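Local structure of D-lactate dehydrogenase (Fermentative) (6ABJ) at residues M17-F22 against Q59-C65; S29-Q33 against I323-L328; D71-L77 against H97-A103; P109-P114 against R340-R344. The protein probably catalyses the NADH-dependent reduction of pyruvate to D-lactate in fermentation, as a tetrameric member of the D-isomer specific 2-hydroxyacid dehydrogenase family. One frame throughout, in Å; residues are numbered along the deposited sequence.

Overall arrangement
From the N terminus, contact 1 pairs strand 18-21 with strand 63-66 and closes a loop that holds helix 26-35. That helix opens contact 2, which closes only near the far end of the chain, at 323-328, so contacts 1 and 2 cross and also touch through F21 and F32. Contact 3 follows in series, joining 71-77 to 97-103 within the long span of contact 2. Contact 4 then begins at 109-114, on the strand after the last helix of contact 3, and closes at 340-344, crossing contact 2. Together they tie one five-stranded parallel sheet to its connecting helices and to the returning C-terminal part of the chain.

Contact 1. Residues M17-F22 against Q59-C65; sequences MRILFF and QGFEVVC
I19 and V63 lie side by side on one face of a parallel strand pair, pointing the same way, with I19 CG1 3.9 Å from V63 CB. I19 CG2 also reaches C65, whose CB rests over one face of the F21 ring, toward its rim. Because C65 SG stands anti to the backbone N (chi1 177°), its sulfur comes 3.5 Å from F21 CE2 in an oblique sulfur-aromatic contact. The backbones form a short parallel ladder: L20 N donates to V63 O, C65 N to L20 O at 2.7 Å, and F22 N to C65 O, whereas the bond from V63 N to R18 O is weak. On the side of L20, the ring of F61, just before the strand, is covered on both faces. L20 CB makes a CH-pi contact with one; the R18 guanidinium stacks flat on the opposite one, its plane 17° from that of the ring and R18 CZ 3.8 Å from the F61 centroid. From there R18 NH2 donates to G60 O at 3.0 Å. The bond is straight at the hydrogen (167°) and lies in the guanidinium plane, yet the donor stands above the carbonyl plane. E62 turns to a salt bridge with R86. A ring against its face and a carbonyl at its edge thus fix both tilt and rotation of the R18 group, whose charge is probably eased by the cation-pi contact.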
loop_
_atom_site.group_PDB
_atom_site.type_symbol
_atom_site.label_atom_id
_atom_site.label_comp_id
_atom_site.label_asym_id
_atom_site.label_seq_id
_atom_site.Cartn_x
_atom_site.Cartn_y
_atom_site.Cartn_z
ATOM N N MET B 17 29.918 28.483 -21.552
ATOM C CA MET B 17 28.453 28.546 -21.854
ATOM C C MET B 17 27.711 27.926 -20.671
ATOM O O MET B 17 27.943 26.762 -20.341
ATOM C CB MET B 17 28.087 27.764 -23.116
ATOM C CG MET B 17 26.582 27.675 -23.369
ATOM S SD MET B 17 25.957 28.918 -24.521
ATOM C CE MET B 17 26.073 28.024 -26.077
ATOM N N ARG B 18 26.807 28.702 -20.067
ATOM C CA ARG B 18 26.185 28.337 -18.804
ATOM C C ARG B 18 24.714 27.957 -19.056
ATOM O O ARG B 18 24.017 28.636 -19.841
ATOM C CB ARG B 18 26.285 29.466 -17.762
ATOM C CG ARG B 18 27.713 29.928 -17.464
ATOM C CD ARG B 18 27.796 30.736 -16.173
ATOM N NE ARG B 18 26.758 31.784 -16.115
ATOM C CZ ARG B 18 26.136 32.196 -15.009
ATOM N NH1 ARG B 18 26.391 31.624 -13.849
ATOM N NH2 ARG B 18 25.224 33.169 -15.065
ATOM N N ILE B 19 24.272 26.866 -18.418
ATOM C CA ILE B 19 22.885 26.335 -18.634
ATOM C C ILE B 19 22.252 26.140 -17.273
ATOM O O ILE B 19 22.855 25.518 -16.391
ATOM C CB ILE B 19 22.848 24.992 -19.416
ATOM C CG1 ILE B 19 23.559 25.104 -20.769
ATOM C CG2 ILE B 19 21.399 24.550 -19.668
ATOM C CD1 ILE B 19 24.023 23.794 -21.351
ATOM N N LEU B 20 21.108 26.791 -17.072
ATOM C CA LEU B 20 20.338 26.633 -15.854
ATOM C C LEU B 20 19.153 25.688 -16.126
ATOM O O LEU B 20 18.299 25.980 -16.969
ATOM C CB LEU B 20 19.838 27.993 -15.303
ATOM C CG LEU B 20 18.998 27.921 -14.012
ATOM C CD1 LEU B 20 19.782 27.322 -12.843
ATOM C CD2 LEU B 20 18.474 29.315 -13.670
ATOM N N PHE B 21 19.101 24.576 -15.374
ATOM C CA PHE B 21 17.990 23.617 -15.442
ATOM C C PHE B 21 16.965 23.865 -14.325
ATOM O O PHE B 21 17.359 23.916 -13.168
ATOM C CB PHE B 21 18.523 22.200 -15.240
ATOM C CG PHE B 21 19.451 21.715 -16.335
ATOM C CD1 PHE B 21 20.771 22.186 -16.428
ATOM C CD2 PHE B 21 19.016 20.765 -17.243
ATOM C CE1 PHE B 21 21.618 21.719 -17.433
ATOM C CE2 PHE B 21 19.854 20.275 -18.221
ATOM C CZ PHE B 21 21.162 20.774 -18.334
ATOM N N PHE B 22 15.699 24.084 -14.699
ATOM C CA PHE B 22 14.637 24.221 -13.762
ATOM C C PHE B 22 13.949 22.831 -13.690
ATOM O O PHE B 22 14.166 21.987 -14.570
ATOM C CB PHE B 22 13.614 25.272 -14.180
ATOM C CG PHE B 22 14.062 26.666 -13.988
ATOM C CD1 PHE B 22 13.846 27.323 -12.783
ATOM C CD2 PHE B 22 14.756 27.335 -15.021
ATOM C CE1 PHE B 22 14.285 28.625 -12.592
ATOM C CE2 PHE B 22 15.210 28.641 -14.829
ATOM C CZ PHE B 22 14.963 29.290 -13.608
ATOM N N GLN B 59 18.725 34.828 -14.318
ATOM C CA GLN B 59 19.354 36.087 -14.688
ATOM C C GLN B 59 20.851 35.842 -14.953
ATOM O O GLN B 59 21.570 35.289 -14.110
ATOM C CB GLN B 59 19.177 37.162 -13.613
ATOM C CG GLN B 59 19.867 38.482 -14.006
ATOM C CD GLN B 59 19.117 39.728 -13.605
ATOM O OE1 GLN B 59 18.256 39.714 -12.719
ATOM N NE2 GLN B 59 19.451 40.833 -14.262
ATOM N N GLY B 60 21.285 36.254 -16.134
ATOM C CA GLY B 60 22.670 36.139 -16.534
ATOM C C GLY B 60 23.004 34.807 -17.168
ATOM O O GLY B 60 24.145 34.590 -17.538
ATOM N N PHE B 61 22.036 33.888 -17.247
ATOM C CA PHE B 61 22.266 32.582 -17.852
ATOM C C PHE B 61 21.804 32.632 -19.286
ATOM O O PHE B 61 20.653 33.040 -19.602
ATOM C CB PHE B 61 21.500 31.451 -17.108
ATOM C CG PHE B 61 22.133 31.016 -15.818
ATOM C CD1 PHE B 61 23.050 29.975 -15.821
ATOM C CD2 PHE B 61 21.819 31.630 -14.609
ATOM C CE1 PHE B 61 23.645 29.524 -14.651
ATOM C CE2 PHE B 61 22.396 31.181 -13.421
ATOM C CZ PHE B 61 23.315 30.120 -13.452
ATOM N N GLU B 62 22.696 32.197 -20.166
ATOM C CA GLU B 62 22.444 32.284 -21.583
ATOM C C GLU B 62 21.445 31.269 -22.062
ATOM O O GLU B 62 20.694 31.506 -23.039
ATOM C CB GLU B 62 23.741 32.063 -22.344
ATOM C CG GLU B 62 23.701 32.831 -23.627
ATOM C CD GLU B 62 25.052 33.040 -24.253
ATOM O OE1 GLU B 62 26.091 32.897 -23.555
ATOM O OE2 GLU B 62 25.037 33.336 -25.454
ATOM N N VAL B 63 21.444 30.126 -21.363
ATOM C CA VAL B 63 20.565 29.038 -21.753
ATOM C C VAL B 63 19.831 28.530 -20.538
ATOM O O VAL B 63 20.425 28.409 -19.452
ATOM C CB VAL B 63 21.322 27.878 -22.413
ATOM C CG1 VAL B 63 20.340 26.751 -22.795
ATOM C CG2 VAL B 63 22.072 28.392 -23.636
ATOM N N VAL B 64 18.531 28.332 -20.719
ATOM C CA VAL B 64 17.705 27.723 -19.661
ATOM C C VAL B 64 17.125 26.451 -20.215
ATOM O O VAL B 64 16.659 26.407 -21.367
ATOM C CB VAL B 64 16.658 28.693 -19.036
ATOM C CG1 VAL B 64 17.336 29.943 -18.504
ATOM C CG2 VAL B 64 15.557 29.056 -19.996
ATOM N N CYS B 65 17.205 25.380 -19.410
ATOM C CA CYS B 65 16.727 24.083 -19.851
ATOM C C CYS B 65 15.472 23.720 -19.039
ATOM O O CYS B 65 15.537 23.670 -17.818
ATOM C CB CYS B 65 17.812 22.995 -19.719
ATOM S SG CYS B 65 17.149 21.361 -20.213
#

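Contact 2. Residues S29-Q33 against I323-L328; sequences SESFQ and IADTTL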
loop_
_atom_site.group_PDB
_atom_site.type_symbol
_atom_site.label_atom_id
_atom_site.label_comp_id
_atom_site.label_asym_id
_atom_site.label_seq_id
_atom_site.Cartn_x
_atom_site.Cartn_y
_atom_site.Cartn_z
ATOM N N SER B 29 20.356 15.382 -13.627
ATOM C CA SER B 29 21.764 15.704 -13.354
ATOM C C SER B 29 22.658 14.563 -13.741
ATOM O O SER B 29 23.690 14.762 -14.329
ATOM C CB SER B 29 22.051 16.189 -11.935
ATOM O OG SER B 29 21.271 15.495 -10.998
ATOM N N GLU B 30 22.255 13.346 -13.441
ATOM C CA GLU B 30 23.079 12.204 -13.752
ATOM C C GLU B 30 23.243 12.007 -15.259
ATOM O O GLU B 30 24.368 11.828 -15.744
ATOM C CB GLU B 30 22.455 11.000 -13.008
ATOM C CG GLU B 30 23.143 9.671 -13.169
ATOM C CD GLU B 30 23.145 8.911 -11.855
ATOM O OE1 GLU B 30 22.105 8.914 -11.113
ATOM O OE2 GLU B 30 24.201 8.326 -11.546
ATOM N N SER B 31 22.156 12.139 -16.048
ATOM C CA SER B 31 22.238 11.896 -17.476
ATOM C C SER B 31 22.983 13.056 -18.176
ATOM O O SER B 31 23.836 12.838 -19.041
ATOM C CB SER B 31 20.839 11.716 -18.112
ATOM O OG SER B 31 19.888 12.774 -17.752
ATOM N N PHE B 32 22.644 14.286 -17.797
ATOM C CA PHE B 32 23.252 15.470 -18.474
ATOM C C PHE B 32 24.714 15.597 -18.100
ATOM O O PHE B 32 25.523 15.966 -18.925
ATOM C CB PHE B 32 22.477 16.747 -18.137
ATOM C CG PHE B 32 21.333 17.002 -19.070
ATOM C CD1 PHE B 32 21.556 17.612 -20.284
ATOM C CD2 PHE B 32 20.047 16.552 -18.790
ATOM C CE1 PHE B 32 20.536 17.825 -21.154
ATOM C CE2 PHE B 32 19.014 16.770 -19.671
ATOM C CZ PHE B 32 19.247 17.414 -20.856
ATOM N N GLN B 33 25.080 15.278 -16.860
ATOM C CA GLN B 33 26.532 15.263 -16.561
ATOM C C GLN B 33 27.324 14.291 -17.402
ATOM O O GLN B 33 28.394 14.638 -17.873
ATOM C CB GLN B 33 26.813 15.082 -15.089
ATOM C CG GLN B 33 26.433 16.371 -14.413
ATOM C CD GLN B 33 26.743 16.452 -12.960
ATOM O OE1 GLN B 33 26.890 15.450 -12.280
ATOM N NE2 GLN B 33 26.846 17.678 -12.472
ATOM N N ILE B 323 18.061 11.789 -24.677
ATOM C CA ILE B 323 17.480 13.115 -24.427
ATOM C C ILE B 323 18.592 14.141 -24.067
ATOM O O ILE B 323 18.590 15.299 -24.526
ATOM C CB ILE B 323 16.472 13.045 -23.268
ATOM C CG1 ILE B 323 15.124 12.430 -23.743
ATOM C CG2 ILE B 323 16.202 14.405 -22.624
ATOM C CD1 ILE B 323 14.297 11.877 -22.597
ATOM N N ALA B 324 19.510 13.725 -23.213
ATOM C CA ALA B 324 20.606 14.639 -22.804
ATOM C C ALA B 324 21.536 14.973 -23.959
ATOM O O ALA B 324 21.850 16.147 -24.151
ATOM C CB ALA B 324 21.375 14.041 -21.659
ATOM N N ASP B 325 21.941 13.962 -24.732
ATOM C CA ASP B 325 22.814 14.117 -25.904
ATOM C C ASP B 325 22.138 15.032 -26.943
ATOM O O ASP B 325 22.738 15.950 -27.492
ATOM C CB ASP B 325 23.035 12.743 -26.584
ATOM C CG ASP B 325 23.913 11.797 -25.788
ATOM O OD1 ASP B 325 24.470 12.155 -24.758
ATOM O OD2 ASP B 325 24.052 10.655 -26.235
ATOM N N THR B 326 20.874 14.749 -27.234
ATOM C CA THR B 326 20.112 15.521 -28.160
ATOM C C THR B 326 20.019 16.973 -27.683
ATOM O O THR B 326 20.268 17.911 -28.472
ATOM C CB THR B 326 18.753 14.884 -28.434
ATOM O OG1 THR B 326 19.001 13.697 -29.223
ATOM C CG2 THR B 326 17.922 15.795 -29.244
ATOM N N THR B 327 19.725 17.181 -26.400
ATOM C CA THR B 327 19.515 18.538 -25.895
ATOM C C THR B 327 20.855 19.346 -25.915
ATOM O O THR B 327 20.871 20.492 -26.357
ATOM C CB THR B 327 18.921 18.476 -24.494
ATOM O OG1 THR B 327 17.636 17.817 -24.572
ATOM C CG2 THR B 327 18.768 19.849 -23.881
ATOM N N LEU B 328 21.956 18.737 -25.468
ATOM C CA LEU B 328 23.255 19.389 -25.512
ATOM C C LEU B 328 23.706 19.650 -26.969
ATOM O O LEU B 328 24.204 20.758 -27.281
ATOM C CB LEU B 328 24.299 18.603 -24.691
ATOM C CG LEU B 328 23.998 18.536 -23.177
ATOM C CD1 LEU B 328 25.165 18.006 -22.361
ATOM C CD2 LEU B 328 23.553 19.865 -22.598
#
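F32 drives its ring into a hole on helix 317-335 formed by I323, A324, T327 and L328, a knob-into-hole fit; the helical segments 29-33 and 323-328 cross at -56°, their axes 9.0 Å apart at closest approach. The methyl group of A324 faces the ring squarely: A324 CB stands 3.7 Å from the F32 centroid, only 6° off the ring normal, in a CH-pi contact. The ring comes down close to the helix backbone, with F32 CE1 3.6 Å from A324 CA. L328 meets the ring at its edge, bringing CD2 to 3.8 Å from F32 CD1, near the ring plane. Beside it T327 presents CB at the same edge, 3.8 Å from F32 CE1. With T327 OG1 beside its own backbone N (chi1 -62°), the hydroxyl donates back to I323 O at 2.7 Å, so the polar group is satisfied within its helix and carbon meets the ring. F21 meets F32 edge-to-face, linking the fit to the parallel sheet. I323 packs on F314, a residue that binds NADH. Such a return of the C-terminal helix onto the N-terminal part of the chain is characteristic of the catalytic domain of D-2-hydroxyacid dehydrogenases.

Contact 3. Residues D71-L77 against H97-A103; sequences DLSRPVL and HVDLAAA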
loop_
_atom_site.group_PDB
_atom_site.type_symbol
_atom_site.label_atom_id
_atom_site.label_comp_id
_atom_site.label_asym_id
_atom_site.label_seq_id
_atom_site.Cartn_x
_atom_site.Cartn_y
_atom_site.Cartn_z
ATOM N N ASP B 71 6.795 26.790 -16.421
ATOM C CA ASP B 71 5.895 27.795 -16.978
ATOM C C ASP B 71 6.673 28.700 -17.964
ATOM O O ASP B 71 7.517 29.465 -17.527
ATOM C CB ASP B 71 5.300 28.620 -15.836
ATOM C CG ASP B 71 4.341 29.687 -16.316
ATOM O OD1 ASP B 71 4.027 29.785 -17.539
ATOM O OD2 ASP B 71 3.911 30.448 -15.429
ATOM N N LEU B 72 6.388 28.544 -19.252
ATOM C CA LEU B 72 7.003 29.388 -20.309
ATOM C C LEU B 72 5.941 30.203 -21.061
ATOM O O LEU B 72 5.916 30.295 -22.346
ATOM C CB LEU B 72 7.799 28.495 -21.274
ATOM C CG LEU B 72 9.098 27.967 -20.647
ATOM C CD1 LEU B 72 9.657 26.782 -21.432
ATOM C CD2 LEU B 72 10.119 29.095 -20.567
ATOM N N SER B 73 5.043 30.781 -20.267
ATOM C CA SER B 73 4.033 31.708 -20.804
ATOM C C SER B 73 4.741 33.047 -21.043
ATOM O O SER B 73 5.878 33.236 -20.600
ATOM C CB SER B 73 2.840 31.858 -19.796
ATOM O OG SER B 73 3.376 32.211 -18.540
ATOM N N ARG B 74 4.066 33.955 -21.737
ATOM C CA ARG B 74 4.648 35.279 -22.044
ATOM C C ARG B 74 5.293 35.990 -20.860
ATOM O O ARG B 74 6.439 36.433 -20.970
ATOM C CB ARG B 74 3.621 36.196 -22.725
ATOM C CG ARG B 74 4.101 37.645 -22.857
ATOM C CD ARG B 74 3.077 38.567 -23.525
ATOM N NE ARG B 74 3.162 38.456 -24.995
ATOM C CZ ARG B 74 4.155 38.958 -25.759
ATOM N NH1 ARG B 74 5.166 39.641 -25.219
ATOM N NH2 ARG B 74 4.140 38.772 -27.079
ATOM N N PRO B 75 4.592 36.083 -19.699
ATOM C CA PRO B 75 5.273 36.808 -18.618
ATOM C C PRO B 75 6.643 36.236 -18.214
ATOM O O PRO B 75 7.578 36.983 -17.825
ATOM C CB PRO B 75 4.272 36.704 -17.444
ATOM C CG PRO B 75 2.922 36.652 -18.111
ATOM C CD PRO B 75 3.143 35.930 -19.439
ATOM N N VAL B 76 6.762 34.922 -18.250
ATOM C CA VAL B 76 8.020 34.303 -17.844
ATOM C C VAL B 76 9.108 34.529 -18.912
ATOM O O VAL B 76 10.257 34.800 -18.578
ATOM C CB VAL B 76 7.854 32.810 -17.576
ATOM C CG1 VAL B 76 9.230 32.206 -17.308
ATOM C CG2 VAL B 76 6.918 32.599 -16.373
ATOM N N LEU B 77 8.728 34.377 -20.161
ATOM C CA LEU B 77 9.670 34.567 -21.286
ATOM C C LEU B 77 10.250 36.005 -21.286
ATOM O O LEU B 77 11.492 36.207 -21.380
ATOM C CB LEU B 77 8.935 34.296 -22.590
ATOM C CG LEU B 77 8.521 32.844 -22.847
ATOM C CD1 LEU B 77 7.430 32.727 -23.906
ATOM C CD2 LEU B 77 9.754 32.002 -23.221
ATOM N N HIS B 97 3.310 23.990 -22.781
ATOM C CA HIS B 97 3.672 25.021 -21.806
ATOM C C HIS B 97 4.394 26.295 -22.347
ATOM O O HIS B 97 4.653 27.242 -21.568
ATOM C CB HIS B 97 4.547 24.397 -20.721
ATOM C CG HIS B 97 5.830 23.735 -21.224
ATOM N ND1 HIS B 97 5.891 22.855 -22.294
ATOM C CD2 HIS B 97 7.091 23.791 -20.723
ATOM C CE1 HIS B 97 7.120 22.394 -22.408
ATOM N NE2 HIS B 97 7.869 22.940 -21.462
ATOM N N VAL B 98 4.759 26.296 -23.620
ATOM C CA VAL B 98 5.499 27.447 -24.204
ATOM C C VAL B 98 4.594 28.332 -25.017
ATOM O O VAL B 98 3.961 27.887 -25.965
ATOM C CB VAL B 98 6.660 26.975 -25.132
ATOM C CG1 VAL B 98 7.506 28.166 -25.558
ATOM C CG2 VAL B 98 7.546 25.959 -24.418
ATOM N N ASP B 99 4.538 29.613 -24.697
ATOM C CA ASP B 99 3.888 30.567 -25.627
ATOM C C ASP B 99 4.862 30.930 -26.786
ATOM O O ASP B 99 5.724 31.765 -26.610
ATOM C CB ASP B 99 3.471 31.833 -24.850
ATOM C CG ASP B 99 2.684 32.823 -25.717
ATOM O OD1 ASP B 99 2.570 32.642 -26.979
ATOM O OD2 ASP B 99 2.233 33.831 -25.117
ATOM N N LEU B 100 4.736 30.260 -27.930
ATOM C CA LEU B 100 5.749 30.324 -28.999
ATOM C C LEU B 100 5.673 31.647 -29.705
ATOM O O LEU B 100 6.667 32.153 -30.156
ATOM C CB LEU B 100 5.528 29.208 -30.020
ATOM C CG LEU B 100 5.785 27.759 -29.555
ATOM C CD1 LEU B 100 5.214 26.743 -30.534
ATOM C CD2 LEU B 100 7.265 27.536 -29.361
ATOM N N ALA B 101 4.458 32.176 -29.851
ATOM C CA ALA B 101 4.215 33.493 -30.430
ATOM C C ALA B 101 4.926 34.561 -29.630
ATOM O O ALA B 101 5.616 35.424 -30.189
ATOM C CB ALA B 101 2.718 33.785 -30.504
ATOM N N ALA B 102 4.826 34.472 -28.337
ATOM C CA ALA B 102 5.530 35.379 -27.452
ATOM C C ALA B 102 7.059 35.178 -27.547
ATOM O O ALA B 102 7.810 36.138 -27.600
ATOM C CB ALA B 102 5.028 35.226 -26.003
ATOM N N ALA B 103 7.534 33.939 -27.590
ATOM C CA ALA B 103 8.988 33.701 -27.689
ATOM C C ALA B 103 9.571 34.294 -29.011
ATOM O O ALA B 103 10.680 34.827 -29.014
ATOM C CB ALA B 103 9.302 32.233 -27.637
HETATM O O HOH W 1 3.396 27.662 -19.376
HETATM O O HOH W 2 1.806 33.353 -22.463
#
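L72 and D99 are joined by a backbone bond: D99 N donates to L72 O at 2.8 Å, nearly straight at the hydrogen (168°). In the other direction L72 N reaches H97 O at 3.2 Å, a weak bond. H97 O has a second partner in a water that donates to it at 2.6 Å and also to D71 OD1, so an indirect link runs beside the direct one. The same D71 oxygen accepts two more hydrogen bonds from its own segment, from S73 N, which makes an Asx turn, and from S73 OG at 2.7 Å; both come from one face of the carboxylate. S73 is at the N-cap position of helix 74-82, but its hydroxyl bonds to D71 and makes no capping bond. D99 does cap its helix. With CG anti to the backbone N (chi1 -175°), OD1 accepts from A102 N at 3.2 Å, the donor standing well above the carboxylate plane, while D99 OD2 accepts from another water at 2.7 Å. R74 lays its guanidinium over A102, with R74 NH2 3.7 Å from A102 CA, and sends NH1 to a salt bridge with E78. The apolar side is L72 CD1, 3.7 Å from V98 CG2, with L77 CD1 against D99 O, A102 and A103. The two helix starts are thus held by contrasting chemistry: one aspartate organises the turn before its helix, the other caps directly, and the negative charge of D99 would probably interact favourably with the positive end of the dipole of helix 100-105.

Contact 4. Residues P109-P114 against R340-R344; sequences PVVHVP and RNRVR
H112 is covered on both faces of its ring: V343 CG2 makes a CH-pi contact on one, 3.9 Å from the ring centroid, and P114 CA of its own segment lies over the opposite one. At the edge, near the ring plane, N341 O is 3.5 Å from H112 CD2. ND1 is bound to A93 O, which together with the two covered faces fixes the ring's rotation. The other flat groups belong to R342 and N341. R342, bent at chi2 and chi3, curls back so that P109 lies over one face of its guanidinium, with R342 NH2 3.4 Å from P109 CB; R342 also touches a crystal neighbour, which may influence its pose. N341 lays its amide beside the P114 ring, OD1 3.6 Å from P114 CG, while ND2 donates to N330.

Two backbone bonds join the segments. V343 N donates to V110 O at 2.8 Å with a nearly linear geometry (171°), and H112 N donates to N341 O at 3.1 Å. N341 takes up a positive phi of 51°, turning the chain just before V111 and R342 form their single bridge. A water accepts from V110 N at 2.8 Å and donates to V343 O at 2.7 Å, extending the pairing past its last direct bond. Apolar contact continues where V110 CG1 approaches V343 CB.

Strand 110-111 is the outermost strand of its sheet within this chain. Strand 87-90 lies on its inner side, and the C-terminal segment crosses its other edge, meeting it at the single bridge. Helix 317-335 reaches in from W334 to P109 and from T327 to V113, and V98 packs on V110.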
loop_
_atom_site.group_PDB
_atom_site.type_symbol
_atom_site.label_atom_id
_atom_site.label_comp_id
_atom_site.label_asym_id
_atom_site.label_seq_id
_atom_site.Cartn_x
_atom_site.Cartn_y
_atom_site.Cartn_z
ATOM N N PRO B 109 14.692 31.782 -29.087
ATOM C CA PRO B 109 14.418 30.542 -29.822
ATOM C C PRO B 109 14.182 29.374 -28.849
ATOM O O PRO B 109 14.576 29.452 -27.678
ATOM C CB PRO B 109 15.670 30.319 -30.670
ATOM C CG PRO B 109 16.746 31.122 -30.005
ATOM C CD PRO B 109 16.105 32.184 -29.163
ATOM N N VAL B 110 13.458 28.378 -29.329
ATOM C CA VAL B 110 13.064 27.250 -28.517
ATOM C C VAL B 110 13.502 26.023 -29.264
ATOM O O VAL B 110 13.260 25.909 -30.454
ATOM C CB VAL B 110 11.528 27.223 -28.317
ATOM C CG1 VAL B 110 11.149 25.938 -27.592
ATOM C CG2 VAL B 110 11.086 28.444 -27.494
ATOM N N VAL B 111 14.203 25.130 -28.596
ATOM C CA VAL B 111 14.527 23.850 -29.199
ATOM C C VAL B 111 13.966 22.697 -28.331
ATOM O O VAL B 111 13.679 22.896 -27.167
ATOM C CB VAL B 111 16.042 23.692 -29.389
ATOM C CG1 VAL B 111 16.469 24.672 -30.498
ATOM C CG2 VAL B 111 16.788 23.847 -28.090
ATOM N N HIS B 112 13.871 21.523 -28.911
ATOM C CA HIS B 112 13.332 20.361 -28.181
ATOM C C HIS B 112 13.881 19.041 -28.692
ATOM O O HIS B 112 14.650 18.989 -29.651
ATOM C CB HIS B 112 11.825 20.381 -28.327
ATOM C CG HIS B 112 11.314 19.826 -29.613
ATOM N ND1 HIS B 112 10.084 19.201 -29.693
ATOM C CD2 HIS B 112 11.784 19.896 -30.877
ATOM C CE1 HIS B 112 9.860 18.864 -30.956
ATOM N NE2 HIS B 112 10.883 19.253 -31.690
ATOM N N VAL B 113 13.469 17.961 -28.026
ATOM C CA VAL B 113 13.784 16.604 -28.417
ATOM C C VAL B 113 12.699 16.147 -29.385
ATOM O O VAL B 113 11.521 16.122 -29.002
ATOM C CB VAL B 113 13.845 15.706 -27.149
ATOM C CG1 VAL B 113 14.172 14.281 -27.566
ATOM C CG2 VAL B 113 14.875 16.270 -26.192
ATOM N N PRO B 114 13.068 15.721 -30.621
ATOM C CA PRO B 114 12.040 15.428 -31.589
ATOM C C PRO B 114 11.218 14.177 -31.264
ATOM O O PRO B 114 10.062 14.135 -31.632
ATOM C CB PRO B 114 12.802 15.223 -32.896
ATOM C CG PRO B 114 14.217 14.970 -32.520
ATOM C CD PRO B 114 14.425 15.438 -31.113
ATOM N N ARG B 340 18.672 23.385 -35.567
ATOM C CA ARG B 340 18.526 21.979 -35.198
ATOM C C ARG B 340 17.386 21.889 -34.145
ATOM O O ARG B 340 17.444 22.519 -33.095
ATOM C CB ARG B 340 19.846 21.401 -34.696
ATOM C CG ARG B 340 19.737 19.943 -34.210
ATOM C CD ARG B 340 21.044 19.153 -34.164
ATOM N NE ARG B 340 21.790 19.413 -35.404
ATOM C CZ ARG B 340 23.043 19.038 -35.639
ATOM N NH1 ARG B 340 23.719 18.354 -34.727
ATOM N NH2 ARG B 340 23.618 19.350 -36.809
ATOM N N ASN B 341 16.351 21.169 -34.531
ATOM C CA ASN B 341 15.177 20.868 -33.667
ATOM C C ASN B 341 14.593 22.130 -33.041
ATOM O O ASN B 341 14.216 22.174 -31.888
ATOM C CB ASN B 341 15.575 19.862 -32.582
ATOM C CG ASN B 341 16.004 18.521 -33.166
ATOM O OD1 ASN B 341 15.337 17.996 -34.056
ATOM N ND2 ASN B 341 17.101 17.959 -32.656
ATOM N N ARG B 342 14.499 23.170 -33.843
ATOM C CA ARG B 342 13.863 24.367 -33.376
ATOM C C ARG B 342 12.377 24.172 -33.458
ATOM O O ARG B 342 11.868 23.581 -34.408
ATOM C CB ARG B 342 14.164 25.559 -34.316
ATOM C CG ARG B 342 15.583 26.035 -34.449
ATOM C CD ARG B 342 15.936 26.893 -33.262
ATOM N NE ARG B 342 15.716 28.340 -33.516
ATOM C CZ ARG B 342 16.668 29.199 -33.888
ATOM N NH1 ARG B 342 17.918 28.791 -34.103
ATOM N NH2 ARG B 342 16.374 30.475 -34.003
ATOM N N VAL B 343 11.674 24.784 -32.522
ATOM C CA VAL B 343 10.244 24.810 -32.556
ATOM C C VAL B 343 9.844 26.202 -32.931
ATOM O O VAL B 343 10.253 27.129 -32.283
ATOM C CB VAL B 343 9.676 24.587 -31.119
ATOM C CG1 VAL B 343 8.159 24.510 -31.175
ATOM C CG2 VAL B 343 10.241 23.303 -30.544
ATOM N N ARG B 344 9.022 26.354 -33.939
ATOM C CA ARG B 344 8.626 27.663 -34.422
ATOM C C ARG B 344 7.095 27.781 -34.264
ATOM O O ARG B 344 6.374 26.793 -34.367
ATOM C CB ARG B 344 9.017 27.796 -35.916
ATOM C CG ARG B 344 10.512 27.573 -36.173
ATOM C CD ARG B 344 10.892 27.723 -37.649
ATOM N NE ARG B 344 12.297 27.392 -37.867
ATOM C CZ ARG B 344 13.311 28.279 -37.796
ATOM N NH1 ARG B 344 13.062 29.544 -37.531
ATOM N NH2 ARG B 344 14.576 27.926 -37.974
HETATM O O HOH W 3 12.388 28.750 -31.941
#